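Local coordinates for folylpolyglutamate synthase protein FOLC (Mycobacterium tuberculosis, PDB 2VOS) that probably catalyses ATP-dependent addition of L-glutamate to dihydropteroate and, successively, to tetrahydrofolate, forming folylpolyglutamates, at residues 77-82 against 301-305; 191-197 against 231-237; 85-91 against 309-313; 287-293 against 327-333. One frame throughout, in Å; residues are numbered along the deposited sequence.

Interaction 1. Residues 77-82 against 301-305; sequences SVARMV and NAVLA. With ADP (adenosine-5'-diphosphate), chain B.
S77 and N301, in contact where two helices meet (S77 CB to N301 ND2, 3.7 Å), hold different parts of one ADP. The N301 amide reads the adenine with two bonds: ND2 donates to ADP N7 at 3.0 Å, nearly straight at 172°, and OD1 accepts from ADP N6 at 2.9 Å. Such paired contacts fix the rotation of the amide, and Q298 OE1 takes a further hydrogen bond from ND2. S77 grips the alpha-phosphate oxygen O2A twice, through its backbone N and through OG (2.8 Å), as expected of a residue in the P-loop that opens helix 75-88. Behind the nucleotide the contact turns apolar. Selenomethionine M81, its chain extended beyond CG (chi2 166°), lays SE against the backbone of the other helix, 3.4 Å from A302 N. Further along, A305 CB meets M81 CB at 3.5 Å, tighter than usual for two carbons, and also touches V78 CG1 and V82 CG2. V78 CG2 packs on N301 CB at 3.7 Å. The segment axes approach to 8.8 Å and cross at -49°. The two helices lie side by side on one face of the central sheet: A79 and V82 rest on strands 66-70 and 170-174, L304 on strand 231-234.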
loop_
_atom_site.group_PDB
_atom_site.type_symbol
_atom_site.label_atom_id
_atom_site.label_comp_id
_atom_site.label_asym_id
_atom_site.label_seq_id
_atom_site.Cartn_x
_atom_site.Cartn_y
_atom_site.Cartn_z
ATOM N N SER A 77 -1.752 2.879 2.447
ATOM C CA SER A 77 -2.305 4.183 2.815
ATOM C C SER A 77 -2.836 4.172 4.273
ATOM O O SER A 77 -2.641 5.131 5.044
ATOM C CB SER A 77 -3.458 4.533 1.880
ATOM O OG SER A 77 -3.008 4.907 0.593
ATOM N N VAL A 78 -3.538 3.092 4.655
ATOM C CA VAL A 78 -4.046 2.972 6.039
ATOM C C VAL A 78 -2.876 2.908 7.008
ATOM O O VAL A 78 -2.927 3.514 8.102
ATOM C CB VAL A 78 -4.986 1.711 6.237
ATOM C CG1 VAL A 78 -5.278 1.483 7.793
ATOM C CG2 VAL A 78 -6.325 1.960 5.481
ATOM N N ALA A 79 -1.807 2.179 6.655
ATOM C CA ALA A 79 -0.641 2.052 7.550
ATOM C C ALA A 79 -0.093 3.453 7.807
ATOM O O ALA A 79 0.242 3.798 8.925
ATOM C CB ALA A 79 0.448 1.198 6.930
ATOM N N ARG A 80 0.055 4.241 6.744
ATOM C CA ARG A 80 0.612 5.604 6.913
ATOM C C ARG A 80 -0.297 6.567 7.693
ATOM O O ARG A 80 0.230 7.446 8.387
ATOM C CB ARG A 80 0.952 6.233 5.583
ATOM C CG ARG A 80 2.078 5.365 4.845
ATOM C CD ARG A 80 2.367 5.988 3.460
ATOM N NE ARG A 80 3.053 7.301 3.538
ATOM C CZ ARG A 80 4.381 7.476 3.542
ATOM N NH1 ARG A 80 5.226 6.447 3.493
ATOM N NH2 ARG A 80 4.888 8.700 3.611
HETATM N N MSE A 81 -1.620 6.405 7.570
HETATM C CA MSE A 81 -2.602 7.153 8.347
HETATM C C MSE A 81 -2.539 6.784 9.843
HETATM O O MSE A 81 -2.487 7.667 10.682
HETATM C CB MSE A 81 -4.011 6.890 7.834
HETATM C CG MSE A 81 -4.245 7.674 6.523
HETATM SE SE MSE A 81 -5.856 6.932 5.717
HETATM C CE MSE A 81 -5.988 8.047 4.164
ATOM N N VAL A 82 -2.531 5.493 10.153
ATOM C CA VAL A 82 -2.289 5.024 11.523
ATOM C C VAL A 82 -1.019 5.622 12.100
ATOM O O VAL A 82 -1.032 6.121 13.211
ATOM C CB VAL A 82 -2.217 3.458 11.556
ATOM C CG1 VAL A 82 -1.691 2.921 12.894
ATOM C CG2 VAL A 82 -3.586 2.846 11.178
ATOM N N ASN A 301 -10.415 4.784 3.909
ATOM C CA ASN A 301 -9.150 4.418 4.540
ATOM C C ASN A 301 -8.956 5.279 5.807
ATOM O O ASN A 301 -8.553 4.754 6.831
ATOM C CB ASN A 301 -7.934 4.680 3.618
ATOM C CG ASN A 301 -7.933 3.739 2.407
ATOM O OD1 ASN A 301 -8.638 2.723 2.417
ATOM N ND2 ASN A 301 -7.129 4.052 1.399
ATOM N N ALA A 302 -9.241 6.576 5.728
ATOM C CA ALA A 302 -9.157 7.420 6.939
ATOM C C ALA A 302 -9.988 6.947 8.097
ATOM O O ALA A 302 -9.508 6.829 9.225
ATOM C CB ALA A 302 -9.509 8.865 6.607
ATOM N N VAL A 303 -11.266 6.657 7.886
ATOM C CA VAL A 303 -12.058 6.312 9.063
ATOM C C VAL A 303 -11.633 4.921 9.567
ATOM O O VAL A 303 -11.707 4.629 10.752
ATOM C CB VAL A 303 -13.583 6.290 8.748
ATOM C CG1 VAL A 303 -13.936 5.103 7.844
ATOM C CG2 VAL A 303 -14.391 6.272 10.037
ATOM N N LEU A 304 -11.156 4.064 8.668
ATOM C CA LEU A 304 -10.660 2.773 9.112
ATOM C C LEU A 304 -9.413 2.936 10.005
ATOM O O LEU A 304 -9.268 2.245 11.015
ATOM C CB LEU A 304 -10.293 1.925 7.870
ATOM C CG LEU A 304 -9.859 0.499 8.175
ATOM C CD1 LEU A 304 -10.991 -0.247 8.938
ATOM C CD2 LEU A 304 -9.603 -0.241 6.780
ATOM N N ALA A 305 -8.483 3.817 9.579
ATOM C CA ALA A 305 -7.276 4.130 10.355
ATOM C C ALA A 305 -7.652 4.747 11.717
ATOM O O ALA A 305 -7.047 4.438 12.783
ATOM C CB ALA A 305 -6.395 5.093 9.574
HETATM P PB ADP B . -2.067 -1.657 -0.754
HETATM O O1B ADP B . -0.965 -1.358 0.228
HETATM O O2B ADP B . -1.557 -2.186 -2.066
HETATM O O3B ADP B . -3.245 -2.416 -0.222
HETATM P PA ADP B . -2.229 1.262 -1.247
HETATM O O1A ADP B . -0.763 1.202 -1.650
HETATM O O2A ADP B . -2.823 2.274 -0.282
HETATM O O3A ADP B . -2.825 -0.252 -1.062
HETATM O "O5'" ADP B . -2.955 1.636 -2.652
HETATM C "C5'" ADP B . -2.638 1.049 -3.923
HETATM C "C4'" ADP B . -3.635 1.671 -4.926
HETATM O "O4'" ADP B . -4.979 1.233 -4.585
HETATM C "C3'" ADP B . -3.765 3.189 -4.828
HETATM O "O3'" ADP B . -2.996 3.832 -5.824
HETATM C "C2'" ADP B . -5.188 3.566 -5.133
HETATM O "O2'" ADP B . -5.344 3.479 -6.591
HETATM C "C1'" ADP B . -5.922 2.329 -4.684
HETATM N N9 ADP B . -6.545 2.373 -3.330
HETATM C C8 ADP B . -6.015 2.669 -2.095
HETATM N N7 ADP B . -6.972 2.511 -1.133
HETATM C C5 ADP B . -8.077 2.003 -1.753
HETATM C C6 ADP B . -9.420 1.567 -1.350
HETATM N N6 ADP B . -9.807 1.626 -0.058
HETATM N N1 ADP B . -10.240 1.172 -2.331
HETATM C C2 ADP B . -9.948 1.141 -3.657
HETATM N N3 ADP B . -8.720 1.496 -4.117
HETATM C C4 ADP B . -7.800 1.936 -3.197
#

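Interaction 2. Residues 191-197 against 231-237; sequences VAVITPI and VAVIGRQ
The amide of Q237 is the flat group that closes this contact, inserted beside the backbone of T195-I197. At one edge NE2 donates to T195 O at 3.0 Å; that oxygen lies in the amide plane, although the donor stands above the plane of the T195 carbonyl, 72° out of it. At the other edge I197 N donates to a lone pair of OE1 at 3.0 Å, and a water links OE1 to I197 O. I194 CG2 and I197 CB lie to one side of the amide plane, P196 CA to the other. A bend at chi2 (-65°) folds the Q237 chain back far enough to make these bonds. Upstream, strands 191-194 and 231-234 pair in parallel, residue for residue, through a ladder in which A192 N meets V231 O, V233 N meets A192 O at 2.8 Å, and I194 N meets V233 O; G235 N continues it onto I194 O. V191 CG1 and V233 CG2 touch at 4.0 Å on the face that carries V193 and is covered by helix 296-312, whereas A232 and I234 face helix 239-251. T195 OG1 bonds N73 O, and P196 touches ADP. Neighbouring parallel strands joined through helix 209-217, between helical layers and ending at the nucleotide, are characteristic of a beta-alpha-beta crossover in a P-loop NTPase-type sheet.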
loop_
_atom_site.group_PDB
_atom_site.type_symbol
_atom_site.label_atom_id
_atom_site.label_comp_id
_atom_site.label_asym_id
_atom_site.label_seq_id
_atom_site.Cartn_x
_atom_site.Cartn_y
_atom_site.Cartn_z
ATOM N N VAL A 191 -4.373 -5.246 17.672
ATOM C CA VAL A 191 -5.335 -4.656 16.736
ATOM C C VAL A 191 -4.983 -5.187 15.337
ATOM O O VAL A 191 -3.837 -5.051 14.879
ATOM C CB VAL A 191 -5.278 -3.122 16.676
ATOM C CG1 VAL A 191 -6.248 -2.638 15.636
ATOM C CG2 VAL A 191 -5.667 -2.511 18.052
ATOM N N ALA A 192 -5.948 -5.817 14.690
ATOM C CA ALA A 192 -5.790 -6.346 13.333
ATOM C C ALA A 192 -6.769 -5.602 12.427
ATOM O O ALA A 192 -7.953 -5.486 12.719
ATOM C CB ALA A 192 -6.095 -7.862 13.318
ATOM N N VAL A 193 -6.289 -5.098 11.314
ATOM C CA VAL A 193 -7.092 -4.264 10.504
ATOM C C VAL A 193 -7.246 -4.956 9.193
ATOM O O VAL A 193 -6.226 -5.430 8.611
ATOM C CB VAL A 193 -6.347 -2.945 10.283
ATOM C CG1 VAL A 193 -7.136 -1.974 9.391
ATOM C CG2 VAL A 193 -5.988 -2.289 11.649
ATOM N N ILE A 194 -8.480 -5.005 8.682
ATOM C CA ILE A 194 -8.716 -5.646 7.362
ATOM C C ILE A 194 -9.342 -4.620 6.416
ATOM O O ILE A 194 -10.505 -4.282 6.538
ATOM C CB ILE A 194 -9.675 -6.879 7.439
ATOM C CG1 ILE A 194 -9.298 -7.801 8.610
ATOM C CG2 ILE A 194 -9.672 -7.670 6.030
ATOM C CD1 ILE A 194 -7.930 -8.523 8.488
ATOM N N THR A 195 -8.563 -4.126 5.473
ATOM C CA THR A 195 -9.043 -3.224 4.478
ATOM C C THR A 195 -9.835 -3.969 3.385
ATOM O O THR A 195 -9.867 -5.220 3.346
ATOM C CB THR A 195 -7.846 -2.442 3.864
ATOM O OG1 THR A 195 -7.159 -3.256 2.901
ATOM C CG2 THR A 195 -6.829 -1.975 4.914
ATOM N N PRO A 196 -10.446 -3.219 2.467
ATOM C CA PRO A 196 -11.311 -3.895 1.480
ATOM C C PRO A 196 -10.605 -4.976 0.716
ATOM O O PRO A 196 -9.509 -4.781 0.227
ATOM C CB PRO A 196 -11.734 -2.764 0.534
ATOM C CG PRO A 196 -11.785 -1.502 1.567
ATOM C CD PRO A 196 -10.442 -1.753 2.290
ATOM N N ILE A 197 -11.297 -6.096 0.551
ATOM C CA ILE A 197 -10.756 -7.251 -0.163
ATOM C C ILE A 197 -11.400 -7.409 -1.562
ATOM O O ILE A 197 -12.620 -7.274 -1.709
ATOM C CB ILE A 197 -10.961 -8.506 0.712
ATOM C CG1 ILE A 197 -10.090 -8.390 1.978
ATOM C CG2 ILE A 197 -10.663 -9.769 -0.081
ATOM C CD1 ILE A 197 -10.503 -9.378 3.083
ATOM N N VAL A 231 -8.660 -6.920 18.815
ATOM C CA VAL A 231 -9.756 -6.212 18.160
ATOM C C VAL A 231 -9.522 -6.315 16.674
ATOM O O VAL A 231 -8.435 -5.963 16.237
ATOM C CB VAL A 231 -9.750 -4.714 18.526
ATOM C CG1 VAL A 231 -10.858 -4.012 17.830
ATOM C CG2 VAL A 231 -9.883 -4.515 20.010
ATOM N N ALA A 232 -10.526 -6.754 15.911
ATOM C CA ALA A 232 -10.484 -6.758 14.462
ATOM C C ALA A 232 -11.292 -5.549 13.979
ATOM O O ALA A 232 -12.485 -5.379 14.317
ATOM C CB ALA A 232 -11.112 -8.056 13.890
ATOM N N VAL A 233 -10.645 -4.699 13.212
ATOM C CA VAL A 233 -11.284 -3.502 12.683
ATOM C C VAL A 233 -11.419 -3.658 11.166
ATOM O O VAL A 233 -10.434 -3.762 10.465
ATOM C CB VAL A 233 -10.434 -2.249 12.980
ATOM C CG1 VAL A 233 -11.209 -0.987 12.610
ATOM C CG2 VAL A 233 -10.089 -2.220 14.477
ATOM N N ILE A 234 -12.640 -3.665 10.666
ATOM C CA ILE A 234 -12.848 -4.135 9.331
ATOM C C ILE A 234 -13.465 -3.064 8.436
ATOM O O ILE A 234 -14.495 -2.456 8.787
ATOM C CB ILE A 234 -13.786 -5.355 9.391
ATOM C CG1 ILE A 234 -13.117 -6.453 10.217
ATOM C CG2 ILE A 234 -13.956 -5.917 8.001
ATOM C CD1 ILE A 234 -14.056 -7.691 10.490
ATOM N N GLY A 235 -12.843 -2.821 7.286
ATOM C CA GLY A 235 -13.387 -1.864 6.333
ATOM C C GLY A 235 -14.584 -2.469 5.579
ATOM O O GLY A 235 -15.055 -3.571 5.903
ATOM N N ARG A 236 -15.044 -1.776 4.538
ATOM C CA ARG A 236 -16.201 -2.230 3.731
ATOM C C ARG A 236 -15.871 -3.516 2.997
ATOM O O ARG A 236 -14.842 -3.571 2.358
ATOM C CB ARG A 236 -16.514 -1.150 2.678
ATOM C CG ARG A 236 -17.535 -0.157 3.167
ATOM C CD ARG A 236 -17.668 1.118 2.300
ATOM N NE ARG A 236 -18.699 1.974 2.918
ATOM C CZ ARG A 236 -19.417 2.917 2.293
ATOM N NH1 ARG A 236 -19.209 3.167 1.002
ATOM N NH2 ARG A 236 -20.330 3.620 2.968
ATOM N N GLN A 237 -16.738 -4.542 3.037
ATOM C CA GLN A 237 -16.422 -5.826 2.396
ATOM C C GLN A 237 -17.666 -6.310 1.684
ATOM O O GLN A 237 -18.764 -5.862 2.007
ATOM C CB GLN A 237 -16.044 -6.877 3.440
ATOM C CG GLN A 237 -14.913 -6.509 4.407
ATOM C CD GLN A 237 -13.578 -6.340 3.696
ATOM O OE1 GLN A 237 -13.419 -6.722 2.514
ATOM N NE2 GLN A 237 -12.608 -5.775 4.402
HETATM O O HOH W 1 -14.729 -7.677 0.155
#

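Interaction 3. Residues 85-91 against 309-313; sequences LVTALHR and VEAFF
V309 and F313, near the C-terminal part of helix 296-312, meet L85 and V86 of helix 75-88 and L89 and R91 just after it, where a Schellman motif ends that helix. In the first shell V309 CG2 touches both L85 CB and V86 CG2, each at 3.9 Å, while V309 CG1 and L89 CD1 reach each other tip to tip at 3.8 Å. The same L89 methyl lies 3.6 Å from F313 CE1. F313 CE2 sits over one face of the R91 guanidinium, 3.7 Å from R91 NE, but the two planes are 51° apart, so the groups do not stack in parallel. Next come the elements that place these groups. F312 CD2 stands above the centre of one F313 ring face, and V309 CG1 lies at its edge. On the other helix, H90 adopts positive phi (68°), with H90 N bonded to T87 O and R91 N to V86 O; after this turn the R91 side chain, bent at chi2, comes to lie against F313. Farther out, V86 packs on V170 of the central sheet, and L85 and L89 on helix 323-331. R91 itself is tied to the helix end it follows: NH1 donates to L89 O at 2.9 Å, the oxygen lying 6° from the guanidinium plane.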
loop_
_atom_site.group_PDB
_atom_site.type_symbol
_atom_site.label_atom_id
_atom_site.label_comp_id
_atom_site.label_asym_id
_atom_site.label_seq_id
_atom_site.Cartn_x
_atom_site.Cartn_y
_atom_site.Cartn_z
ATOM N N LEU A 85 -1.575 9.368 12.844
ATOM C CA LEU A 85 -2.440 9.558 14.023
ATOM C C LEU A 85 -1.686 9.213 15.333
ATOM O O LEU A 85 -1.724 9.976 16.303
ATOM C CB LEU A 85 -3.695 8.680 13.898
ATOM C CG LEU A 85 -4.706 9.093 12.819
ATOM C CD1 LEU A 85 -5.727 7.940 12.648
ATOM C CD2 LEU A 85 -5.490 10.386 13.215
ATOM N N VAL A 86 -0.966 8.089 15.376
ATOM C CA VAL A 86 -0.258 7.710 16.590
ATOM C C VAL A 86 0.861 8.733 16.898
ATOM O O VAL A 86 1.125 9.125 18.101
ATOM C CB VAL A 86 0.299 6.275 16.472
ATOM C CG1 VAL A 86 1.279 5.959 17.633
ATOM C CG2 VAL A 86 -0.856 5.292 16.357
ATOM N N THR A 87 1.496 9.229 15.852
ATOM C CA THR A 87 2.541 10.246 16.001
ATOM C C THR A 87 1.960 11.603 16.515
ATOM O O THR A 87 2.588 12.297 17.317
ATOM C CB THR A 87 3.268 10.459 14.604
ATOM O OG1 THR A 87 3.964 9.224 14.245
ATOM C CG2 THR A 87 4.265 11.613 14.695
ATOM N N ALA A 88 0.807 11.989 15.995
ATOM C CA ALA A 88 0.050 13.194 16.447
ATOM C C ALA A 88 -0.364 13.049 17.933
ATOM O O ALA A 88 -0.574 14.067 18.638
ATOM C CB ALA A 88 -1.232 13.383 15.593
ATOM N N LEU A 89 -0.486 11.805 18.406
ATOM C CA LEU A 89 -0.779 11.512 19.810
ATOM C C LEU A 89 0.548 11.361 20.572
ATOM O O LEU A 89 0.570 10.963 21.755
ATOM C CB LEU A 89 -1.557 10.204 19.897
ATOM C CG LEU A 89 -2.957 10.405 19.345
ATOM C CD1 LEU A 89 -3.632 9.036 19.116
ATOM C CD2 LEU A 89 -3.703 11.298 20.411
ATOM N N HIS A 90 1.655 11.670 19.894
ATOM C CA HIS A 90 2.981 11.729 20.516
ATOM C C HIS A 90 3.644 10.434 21.025
ATOM O O HIS A 90 4.570 10.501 21.876
ATOM C CB HIS A 90 2.949 12.753 21.619
ATOM C CG HIS A 90 2.269 14.004 21.180
ATOM N ND1 HIS A 90 2.869 14.886 20.311
ATOM C CD2 HIS A 90 1.021 14.476 21.423
ATOM C CE1 HIS A 90 2.034 15.888 20.083
ATOM N NE2 HIS A 90 0.920 15.674 20.772
ATOM N N ARG A 91 3.194 9.296 20.485
ATOM C CA ARG A 91 3.926 8.013 20.678
ATOM C C ARG A 91 4.886 7.787 19.507
ATOM O O ARG A 91 4.606 8.172 18.368
ATOM C CB ARG A 91 2.947 6.844 20.753
ATOM C CG ARG A 91 2.380 6.598 22.174
ATOM C CD ARG A 91 1.665 7.830 22.765
ATOM N NE ARG A 91 0.791 7.413 23.893
ATOM C CZ ARG A 91 -0.277 8.082 24.308
ATOM N NH1 ARG A 91 -0.636 9.228 23.706
ATOM N NH2 ARG A 91 -1.004 7.600 25.290
ATOM N N VAL A 309 -6.815 3.196 15.468
ATOM C CA VAL A 309 -6.011 3.916 16.464
ATOM C C VAL A 309 -6.843 4.078 17.757
ATOM O O VAL A 309 -6.306 3.935 18.876
ATOM C CB VAL A 309 -5.513 5.242 15.937
ATOM C CG1 VAL A 309 -4.929 6.065 17.090
ATOM C CG2 VAL A 309 -4.431 4.966 14.878
ATOM N N GLU A 310 -8.154 4.310 17.593
ATOM C CA GLU A 310 -9.086 4.383 18.730
ATOM C C GLU A 310 -9.060 3.058 19.462
ATOM O O GLU A 310 -8.955 3.030 20.708
ATOM C CB GLU A 310 -10.503 4.673 18.251
ATOM C CG GLU A 310 -10.695 6.130 17.871
ATOM C CD GLU A 310 -12.114 6.373 17.453
ATOM O OE1 GLU A 310 -12.562 5.694 16.504
ATOM O OE2 GLU A 310 -12.832 7.141 18.142
ATOM N N ALA A 311 -9.169 1.967 18.713
ATOM C CA ALA A 311 -9.183 0.612 19.304
ATOM C C ALA A 311 -7.888 0.358 20.069
ATOM O O ALA A 311 -7.922 -0.092 21.218
ATOM C CB ALA A 311 -9.323 -0.445 18.239
ATOM N N PHE A 312 -6.757 0.685 19.448
ATOM C CA PHE A 312 -5.454 0.520 20.062
ATOM C C PHE A 312 -5.356 1.223 21.415
ATOM O O PHE A 312 -4.821 0.667 22.361
ATOM C CB PHE A 312 -4.343 1.045 19.143
ATOM C CG PHE A 312 -2.994 0.866 19.714
ATOM C CD1 PHE A 312 -2.344 -0.367 19.645
ATOM C CD2 PHE A 312 -2.380 1.901 20.371
ATOM C CE1 PHE A 312 -1.076 -0.530 20.225
ATOM C CE2 PHE A 312 -1.111 1.753 20.937
ATOM C CZ PHE A 312 -0.460 0.537 20.876
ATOM N N PHE A 313 -5.859 2.455 21.499
ATOM C CA PHE A 313 -5.798 3.196 22.747
ATOM C C PHE A 313 -7.036 3.026 23.615
ATOM O O PHE A 313 -7.156 3.710 24.601
ATOM C CB PHE A 313 -5.588 4.683 22.505
ATOM C CG PHE A 313 -4.200 5.012 22.040
ATOM C CD1 PHE A 313 -3.983 5.440 20.742
ATOM C CD2 PHE A 313 -3.107 4.844 22.882
ATOM C CE1 PHE A 313 -2.693 5.748 20.300
ATOM C CE2 PHE A 313 -1.803 5.147 22.424
ATOM C CZ PHE A 313 -1.618 5.580 21.143
#

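Interaction 4. Residues 287-293 against 327-333; sequences SDIYLPL and RAGFAAV
R327 runs straight through chi2 (179°) and then turns at chi3 (-71°), which brings NH2 within 3.1 Å of S287 O on the adjoining strand. That hydrogen bond lies in the carbonyl plane; a water also accepts from NH2, and NH1 forms a salt bridge with D324. L291, with CG anti to its own N (chi1 -180°), sends CD1 to F330 CD1 at 3.9 Å, and I289 CG2 meets F330 CD2 at 3.6 Å; both approach the ring obliquely. P292, centre of an inverse gamma turn, sets CD 3.3 Å from F330 O. L293 CD1 reaches V333 CG1 at 3.6 Å. Two waters bridge backbone carbonyls, one between Y290 O and R327 O, the other between P292 O and V333 O. Helix 323-331 thus runs along strand 284-291, an outer strand of the three-stranded antiparallel sheet (axes 6.9 Å apart); F330 continues onto helix 296-312, and L293 and V333 onto M81 of helix 75-88.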
loop_
_atom_site.group_PDB
_atom_site.type_symbol
_atom_site.label_atom_id
_atom_site.label_comp_id
_atom_site.label_asym_id
_atom_site.label_seq_id
_atom_site.Cartn_x
_atom_site.Cartn_y
_atom_site.Cartn_z
ATOM N N SER A 287 -14.989 16.213 13.632
ATOM C CA SER A 287 -15.408 17.132 12.531
ATOM C C SER A 287 -14.263 17.931 11.914
ATOM O O SER A 287 -13.250 18.061 12.533
ATOM C CB SER A 287 -16.421 18.135 13.084
ATOM O OG SER A 287 -17.523 17.413 13.633
ATOM N N ASP A 288 -14.472 18.497 10.726
ATOM C CA ASP A 288 -13.497 19.359 10.062
ATOM C C ASP A 288 -12.131 18.699 9.940
ATOM O O ASP A 288 -11.102 19.326 10.194
ATOM C CB ASP A 288 -13.325 20.687 10.803
ATOM C CG ASP A 288 -12.725 21.849 9.868
ATOM O OD1 ASP A 288 -13.002 21.841 8.599
ATOM O OD2 ASP A 288 -12.012 22.795 10.413
ATOM N N ILE A 289 -12.124 17.425 9.582
ATOM C CA ILE A 289 -10.893 16.761 9.291
ATOM C C ILE A 289 -10.459 17.094 7.855
ATOM O O ILE A 289 -11.141 16.698 6.897
ATOM C CB ILE A 289 -11.042 15.276 9.449
ATOM C CG1 ILE A 289 -11.233 14.958 10.937
ATOM C CG2 ILE A 289 -9.750 14.564 8.939
ATOM C CD1 ILE A 289 -11.744 13.560 11.187
ATOM N N TYR A 290 -9.355 17.820 7.710
ATOM C CA TYR A 290 -8.797 18.027 6.390
ATOM C C TYR A 290 -7.820 16.916 6.077
ATOM O O TYR A 290 -6.870 16.681 6.851
ATOM C CB TYR A 290 -8.134 19.412 6.275
ATOM C CG TYR A 290 -7.433 19.571 4.919
ATOM C CD1 TYR A 290 -8.159 19.823 3.753
ATOM C CD2 TYR A 290 -6.048 19.472 4.811
ATOM C CE1 TYR A 290 -7.515 19.971 2.494
ATOM C CE2 TYR A 290 -5.374 19.601 3.517
ATOM C CZ TYR A 290 -6.134 19.835 2.388
ATOM O OH TYR A 290 -5.530 20.011 1.144
ATOM N N LEU A 291 -8.060 16.198 4.971
ATOM C CA LEU A 291 -7.134 15.127 4.574
ATOM C C LEU A 291 -6.516 15.554 3.242
ATOM O O LEU A 291 -7.264 15.745 2.272
ATOM C CB LEU A 291 -7.936 13.837 4.378
ATOM C CG LEU A 291 -7.070 12.630 3.959
ATOM C CD1 LEU A 291 -6.186 12.169 5.119
ATOM C CD2 LEU A 291 -7.981 11.511 3.516
ATOM N N PRO A 292 -5.183 15.757 3.183
ATOM C CA PRO A 292 -4.639 16.233 1.904
ATOM C C PRO A 292 -4.429 15.086 0.837
ATOM O O PRO A 292 -3.329 14.951 0.280
ATOM C CB PRO A 292 -3.307 16.856 2.297
ATOM C CG PRO A 292 -2.808 15.934 3.459
ATOM C CD PRO A 292 -4.141 15.554 4.202
ATOM N N LEU A 293 -5.455 14.266 0.587
ATOM C CA LEU A 293 -5.344 13.195 -0.394
ATOM C C LEU A 293 -6.665 13.234 -1.171
ATOM O O LEU A 293 -7.732 13.577 -0.610
ATOM C CB LEU A 293 -5.237 11.804 0.293
ATOM C CG LEU A 293 -4.017 11.541 1.160
ATOM C CD1 LEU A 293 -4.110 10.153 1.792
ATOM C CD2 LEU A 293 -2.735 11.673 0.280
ATOM N N ARG A 327 -7.261 15.740 14.028
ATOM C CA ARG A 327 -7.167 16.659 12.888
ATOM C C ARG A 327 -5.716 16.842 12.445
ATOM O O ARG A 327 -5.425 16.802 11.235
ATOM C CB ARG A 327 -7.762 17.999 13.230
ATOM C CG ARG A 327 -9.266 18.011 13.037
ATOM C CD ARG A 327 -9.962 19.356 13.384
ATOM N NE ARG A 327 -9.971 19.613 14.839
ATOM C CZ ARG A 327 -10.850 19.072 15.693
ATOM N NH1 ARG A 327 -10.763 19.349 17.000
ATOM N NH2 ARG A 327 -11.808 18.225 15.264
ATOM N N ALA A 328 -4.826 17.049 13.411
ATOM C CA ALA A 328 -3.371 17.232 13.090
ATOM C C ALA A 328 -2.745 15.984 12.433
ATOM O O ALA A 328 -1.927 16.125 11.506
ATOM C CB ALA A 328 -2.572 17.694 14.340
ATOM N N GLY A 329 -3.107 14.767 12.876
ATOM C CA GLY A 329 -2.540 13.567 12.290
ATOM C C GLY A 329 -2.984 13.393 10.853
ATOM O O GLY A 329 -2.169 13.141 9.943
ATOM N N PHE A 330 -4.275 13.578 10.617
ATOM C CA PHE A 330 -4.774 13.466 9.229
ATOM C C PHE A 330 -4.197 14.526 8.301
ATOM O O PHE A 330 -3.836 14.211 7.167
ATOM C CB PHE A 330 -6.304 13.497 9.205
ATOM C CG PHE A 330 -6.901 12.165 9.516
ATOM C CD1 PHE A 330 -6.516 11.052 8.793
ATOM C CD2 PHE A 330 -7.841 12.021 10.563
ATOM C CE1 PHE A 330 -7.041 9.775 9.085
ATOM C CE2 PHE A 330 -8.422 10.756 10.836
ATOM C CZ PHE A 330 -8.041 9.653 10.063
ATOM N N ALA A 331 -4.039 15.758 8.807
ATOM C CA ALA A 331 -3.479 16.800 8.014
ATOM C C ALA A 331 -2.052 16.509 7.653
ATOM O O ALA A 331 -1.553 17.033 6.644
ATOM C CB ALA A 331 -3.567 18.148 8.723
ATOM N N ALA A 332 -1.367 15.707 8.455
ATOM C CA ALA A 332 0.028 15.437 8.136
ATOM C C ALA A 332 0.210 14.180 7.252
ATOM O O ALA A 332 1.338 13.853 6.898
ATOM C CB ALA A 332 0.816 15.239 9.428
ATOM N N VAL A 333 -0.880 13.491 6.891
ATOM C CA VAL A 333 -0.754 12.229 6.131
ATOM C C VAL A 333 -0.139 12.484 4.774
ATOM O O VAL A 333 -0.574 13.418 4.093
ATOM C CB VAL A 333 -2.183 11.637 5.843
ATOM C CG1 VAL A 333 -2.129 10.517 4.788
ATOM C CG2 VAL A 333 -2.764 11.137 7.162
HETATM O O HOH W 2 -14.321 17.246 16.728
HETATM O O HOH W 3 -7.122 17.634 9.470
HETATM O O HOH W 4 -0.643 14.218 1.093
#

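Interactions 1 and 3 hold the same two helices, 75-88 and 296-312, at different points: interaction 1 is wholly buried and apolar between its segments, with its polar side chains turned to ADP and nearby residues, whereas interaction 3, about 12 Å away between centres, lies at the helix ends and mixes apolar contacts with an exposed arginine. Interaction 2 is also buried but relies on a backbone ladder, extended past the strands by a glutamine amide; L304 of interaction 1 packs on V233 and T195, and F312 on V191. Interaction 4 is partly buried and adds water bridges and a partly exposed arginine, yet F330 and V333 touch A302, L85 and M81. Interactions 2 and 4 do not touch; helix 296-312 contributes to both neighbourhoods.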